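Luciferase (Lingulodinium polyedrum, PDB 1VPR) catalyses the light-emitting oxidation of dinoflagellate luciferin by molecular oxygen, this chain being the third of three homologous luciferase domains. Local coordinates at residues A[142-146]-A[235-239]; A[197-203]-A[223-227]. All coordinates share one frame; numbering follows the deposited sequence.

Interaction 1 (A[142-146]-A[235-239]); sequences PLPWP and GHYFY
Tyr-237 OH and Leu-143 O share one water, which lies 2.7 Å from Tyr-237 OH and donates a hydrogen bond to Leu-143 O at 2.9 Å. The water sits at the edge of the phenol ring, in its plane, and at the same time 3.1 Å above the plane of the Trp-145 indole, near its rim. It is thus the polar link between the two segments, and the side chains around it meet mainly through carbon atoms. Leu-143 brings its CB to 3.6 Å from Tyr-237 OH and lays CD1 3.9 Å from Tyr-237 CE2. The other flank of the phenol belongs to Trp-145, whose CZ2 comes within 4.0 Å of Tyr-237 CE1. Here CE1 stands over one face of the indole, toward its rim; the two planes are inclined at 57°. Tyr-237 lies near the start of strand 237-241, an outermost strand of the ten-stranded antiparallel sheet that forms the lipocalin-like beta barrel, and its ring projects from there onto the proline-rich loop 142-146. With chi1 at -95°, displaced from the staggered value, the ring is carried toward that loop. Trp-145 also reaches Gly-235 with the rim of its six-membered ring, CH2 lying 3.6 Å from Gly-235 O near the indole plane. That carbonyl accepts a hydrogen bond from Thr-341, and the indole itself stacks on Tyr-339. Trp-265 and Val-251, on strands 259-266 and 247-253, also touch the phenol.

Interaction 2 (A[197-203]-A[223-227]); sequences TDHHQTG and AKFAR
Lys-224, Phe-225 and His-199 carry this contact, and the lysine ammonium is its polar centre. NZ donates to His-199 O at 2.7 Å, in the carbonyl plane and on a lone pair, and gives a second hydrogen to a water 2.8 Å from Lys-224 NZ. Bends at chi3 (54°) and chi4 (63°) curl the chain so that NZ arrives among the oxygens of the 197-203 turn; Thr-202 OG1 lies 3.0 Å from Lys-224 NZ and is itself anchored by donating to Thr-197 O. Asp-198 makes no direct salt bridge: its OD2 is 5.4 Å from Lys-224 NZ, though a second water donates to both Asp-198 OD2 and Lys-224 O, and its OD1 is bound to Ser-244. A methionine in place of Lys-224 would probably leave His-199 O and the water at NZ without their donor in this buried setting. Phe-225 presses its far end on the same turn, CZ coming to 3.3 Å from His-200 CE1, a tight approach with the planes inclined at 42°. Its CE2 rests 3.9 Å from His-199 CB, while the imidazole of His-199 leads away to Glu-266 and meets Phe-273 edge-to-face. The contact thus lies deep in the domain: helix 172-181 touches Thr-202 and Lys-224, strand 271-282 backs His-200, and helix 57-65, from the helical bundle region, brings His-65 against Lys-224.

From the N terminus the chain passes the helical bundle region and reaches loop 142-146, where interaction 1 begins; that contact closes only at 235-239, 89 residues later. Within this span come strand 163-169, helices 172-181 and 187-197, and then interaction 2, which joins the turn after helix 187-197 to loop 223-227 across the hairpin strands 206-212 and 215-219. Interaction 2 is therefore the inner closure and interaction 1 the outer. Their centres are 19 Å apart, yet they meet where Arg-227 NH2 probably hydrogen-bonds Tyr-239 O. One contact ties the long loop to strand 237-241, the other joins the loop after helix 187-197 to the loop that follows the 206-219 hairpin.

Interaction 1 (A[142-146]-A[235-239])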
# COMPACT_ATOMS: atom_id res chain seq x y z
N PRO A 142 -17.24 14.87 -4.43
CA PRO A 142 -15.90 14.67 -5.00
C PRO A 142 -14.80 14.84 -3.99
O PRO A 142 -14.78 15.84 -3.27
CB PRO A 142 -15.81 15.75 -6.08
CG PRO A 142 -17.27 16.12 -6.35
CD PRO A 142 -17.85 16.09 -4.99
N LEU A 143 -13.87 13.90 -3.92
CA LEU A 143 -12.77 14.07 -2.98
C LEU A 143 -11.90 15.19 -3.55
O LEU A 143 -11.80 15.35 -4.77
CB LEU A 143 -11.95 12.77 -2.84
CG LEU A 143 -12.59 11.60 -2.06
CD1 LEU A 143 -11.76 10.32 -2.23
CD2 LEU A 143 -12.71 11.96 -0.56
N PRO A 144 -11.30 16.01 -2.68
CA PRO A 144 -10.44 17.09 -3.16
C PRO A 144 -9.12 16.50 -3.67
O PRO A 144 -8.59 15.58 -3.06
CB PRO A 144 -10.19 17.94 -1.90
CG PRO A 144 -11.43 17.73 -1.09
CD PRO A 144 -11.65 16.22 -1.27
N TRP A 145 -8.62 16.99 -4.81
CA TRP A 145 -7.31 16.54 -5.29
C TRP A 145 -6.34 17.39 -4.46
O TRP A 145 -6.65 18.55 -4.16
CB TRP A 145 -7.12 16.87 -6.77
CG TRP A 145 -7.90 15.97 -7.71
CD1 TRP A 145 -9.15 16.19 -8.21
CD2 TRP A 145 -7.45 14.73 -8.27
NE1 TRP A 145 -9.51 15.16 -9.04
CE2 TRP A 145 -8.49 14.25 -9.09
CE3 TRP A 145 -6.28 13.97 -8.14
CZ2 TRP A 145 -8.40 13.03 -9.80
CZ3 TRP A 145 -6.18 12.76 -8.84
CH2 TRP A 145 -7.23 12.30 -9.66
N PRO A 146 -5.19 16.84 -4.03
CA PRO A 146 -4.27 17.66 -3.23
C PRO A 146 -3.45 18.65 -4.04
O PRO A 146 -2.75 18.26 -4.97
CB PRO A 146 -3.40 16.62 -2.54
CG PRO A 146 -3.33 15.50 -3.55
CD PRO A 146 -4.77 15.42 -4.04
N GLY A 235 -2.79 8.76 -12.50
CA GLY A 235 -3.88 9.74 -12.48
C GLY A 235 -5.28 9.21 -12.22
O GLY A 235 -6.25 10.00 -12.19
N HIS A 236 -5.42 7.89 -12.02
CA HIS A 236 -6.73 7.30 -11.78
C HIS A 236 -6.86 6.67 -10.41
O HIS A 236 -5.94 6.04 -9.91
CB HIS A 236 -7.03 6.26 -12.88
CG HIS A 236 -7.20 6.87 -14.24
ND1 HIS A 236 -8.41 7.33 -14.71
CD2 HIS A 236 -6.29 7.14 -15.22
CE1 HIS A 236 -8.25 7.85 -15.92
NE2 HIS A 236 -6.97 7.74 -16.25
N TYR A 237 -8.03 6.85 -9.80
CA TYR A 237 -8.30 6.35 -8.45
C TYR A 237 -8.41 4.84 -8.33
O TYR A 237 -8.71 4.13 -9.29
CB TYR A 237 -9.63 6.93 -7.93
CG TYR A 237 -9.50 8.18 -7.07
CD1 TYR A 237 -9.64 9.45 -7.62
CD2 TYR A 237 -9.25 8.07 -5.72
CE1 TYR A 237 -9.54 10.58 -6.83
CE2 TYR A 237 -9.13 9.19 -4.92
CZ TYR A 237 -9.28 10.44 -5.49
OH TYR A 237 -9.17 11.54 -4.69
N PHE A 238 -8.13 4.35 -7.14
CA PHE A 238 -8.32 2.95 -6.85
C PHE A 238 -8.64 2.88 -5.38
O PHE A 238 -8.39 3.81 -4.61
CB PHE A 238 -7.12 2.06 -7.29
CG PHE A 238 -5.81 2.37 -6.61
CD1 PHE A 238 -5.34 1.56 -5.58
CD2 PHE A 238 -5.02 3.43 -7.04
CE1 PHE A 238 -4.09 1.80 -5.00
CE2 PHE A 238 -3.78 3.67 -6.48
CZ PHE A 238 -3.31 2.85 -5.45
N TYR A 239 -9.24 1.78 -5.00
CA TYR A 239 -9.70 1.58 -3.65
C TYR A 239 -8.83 0.56 -2.91
O TYR A 239 -8.57 -0.53 -3.44
CB TYR A 239 -11.15 1.10 -3.72
CG TYR A 239 -11.70 0.52 -2.44
CD1 TYR A 239 -11.58 1.22 -1.24
CD2 TYR A 239 -12.35 -0.72 -2.43
CE1 TYR A 239 -12.10 0.71 -0.05
CE2 TYR A 239 -12.87 -1.25 -1.24
CZ TYR A 239 -12.74 -0.52 -0.05
OH TYR A 239 -13.28 -0.97 1.13
O HOH W 1 -9.70 13.80 -5.97

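Interaction 2 (A[197-203]-A[223-227])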
# COMPACT_ATOMS: atom_id res chain seq x y z
N THR A 197 0.85 2.67 12.27
CA THR A 197 1.59 1.91 11.27
C THR A 197 0.70 1.50 10.09
O THR A 197 1.17 0.84 9.17
CB THR A 197 2.20 0.62 11.87
OG1 THR A 197 1.15 -0.23 12.34
CG2 THR A 197 3.10 0.96 13.04
N ASP A 198 -0.55 1.94 10.08
CA ASP A 198 -1.46 1.51 9.02
C ASP A 198 -1.01 1.91 7.62
O ASP A 198 -0.30 2.91 7.41
CB ASP A 198 -2.90 2.01 9.27
CG ASP A 198 -3.98 1.04 8.74
OD1 ASP A 198 -5.19 1.35 8.83
OD2 ASP A 198 -3.62 -0.05 8.23
N HIS A 199 -1.44 1.08 6.68
CA HIS A 199 -1.15 1.23 5.27
C HIS A 199 0.25 1.71 4.91
O HIS A 199 1.22 1.08 5.31
CB HIS A 199 -2.25 2.06 4.56
CG HIS A 199 -2.56 3.38 5.19
ND1 HIS A 199 -1.86 4.53 4.90
CD2 HIS A 199 -3.51 3.74 6.09
CE1 HIS A 199 -2.37 5.54 5.59
NE2 HIS A 199 -3.37 5.08 6.32
N HIS A 200 0.39 2.82 4.19
CA HIS A 200 1.73 3.21 3.78
C HIS A 200 2.61 3.93 4.77
O HIS A 200 3.65 4.45 4.39
CB HIS A 200 1.67 3.97 2.45
CG HIS A 200 1.10 3.15 1.34
ND1 HIS A 200 1.58 1.90 1.03
CD2 HIS A 200 0.09 3.40 0.48
CE1 HIS A 200 0.89 1.41 0.01
NE2 HIS A 200 -0.02 2.30 -0.34
N GLN A 201 2.18 3.97 6.03
CA GLN A 201 2.99 4.57 7.08
C GLN A 201 4.16 3.64 7.37
O GLN A 201 5.22 4.09 7.82
CB GLN A 201 2.14 4.81 8.33
CG GLN A 201 1.30 6.07 8.18
CD GLN A 201 0.18 6.18 9.19
OE1 GLN A 201 0.04 7.21 9.84
NE2 GLN A 201 -0.64 5.15 9.29
N THR A 202 3.97 2.34 7.11
CA THR A 202 5.06 1.37 7.26
C THR A 202 4.97 0.46 6.05
O THR A 202 3.99 0.49 5.32
CB THR A 202 4.94 0.49 8.54
OG1 THR A 202 3.68 -0.18 8.56
CG2 THR A 202 5.06 1.35 9.77
N GLY A 203 5.98 -0.38 5.82
CA GLY A 203 5.88 -1.24 4.67
C GLY A 203 5.58 -2.70 4.97
O GLY A 203 5.63 -3.15 6.13
N ALA A 223 -0.68 -8.72 5.08
CA ALA A 223 -0.67 -8.51 6.51
C ALA A 223 -1.20 -7.09 6.75
O ALA A 223 -1.67 -6.76 7.85
CB ALA A 223 0.74 -8.62 7.04
N LYS A 224 -1.15 -6.27 5.70
CA LYS A 224 -1.59 -4.87 5.79
C LYS A 224 -2.80 -4.53 4.92
O LYS A 224 -3.77 -3.90 5.38
CB LYS A 224 -0.41 -3.95 5.40
CG LYS A 224 0.85 -4.14 6.26
CD LYS A 224 2.09 -3.37 5.75
CE LYS A 224 1.82 -1.88 5.55
NZ LYS A 224 1.47 -1.15 6.82
N PHE A 225 -2.75 -4.95 3.66
CA PHE A 225 -3.82 -4.70 2.71
C PHE A 225 -4.71 -5.92 2.50
O PHE A 225 -4.20 -7.05 2.34
CB PHE A 225 -3.21 -4.26 1.36
CG PHE A 225 -2.35 -3.02 1.46
CD1 PHE A 225 -0.97 -3.12 1.63
CD2 PHE A 225 -2.95 -1.76 1.47
CE1 PHE A 225 -0.19 -1.97 1.82
CE2 PHE A 225 -2.18 -0.61 1.66
CZ PHE A 225 -0.81 -0.71 1.83
N ALA A 226 -6.02 -5.70 2.47
CA ALA A 226 -6.96 -6.80 2.29
C ALA A 226 -6.85 -7.38 0.88
O ALA A 226 -7.07 -8.56 0.69
CB ALA A 226 -8.40 -6.34 2.58
N ARG A 227 -6.48 -6.56 -0.11
CA ARG A 227 -6.34 -7.08 -1.47
C ARG A 227 -4.86 -7.38 -1.77
O ARG A 227 -4.00 -6.52 -1.62
CB ARG A 227 -6.96 -6.08 -2.48
CG ARG A 227 -6.73 -6.42 -3.96
CD ARG A 227 -7.72 -5.77 -4.91
NE ARG A 227 -8.28 -4.51 -4.44
CZ ARG A 227 -9.50 -4.08 -4.76
NH1 ARG A 227 -10.27 -4.83 -5.55
NH2 ARG A 227 -9.97 -2.92 -4.29
O HOH W 2 -4.39 -2.65 7.77
O HOH W 3 -0.91 -1.96 8.11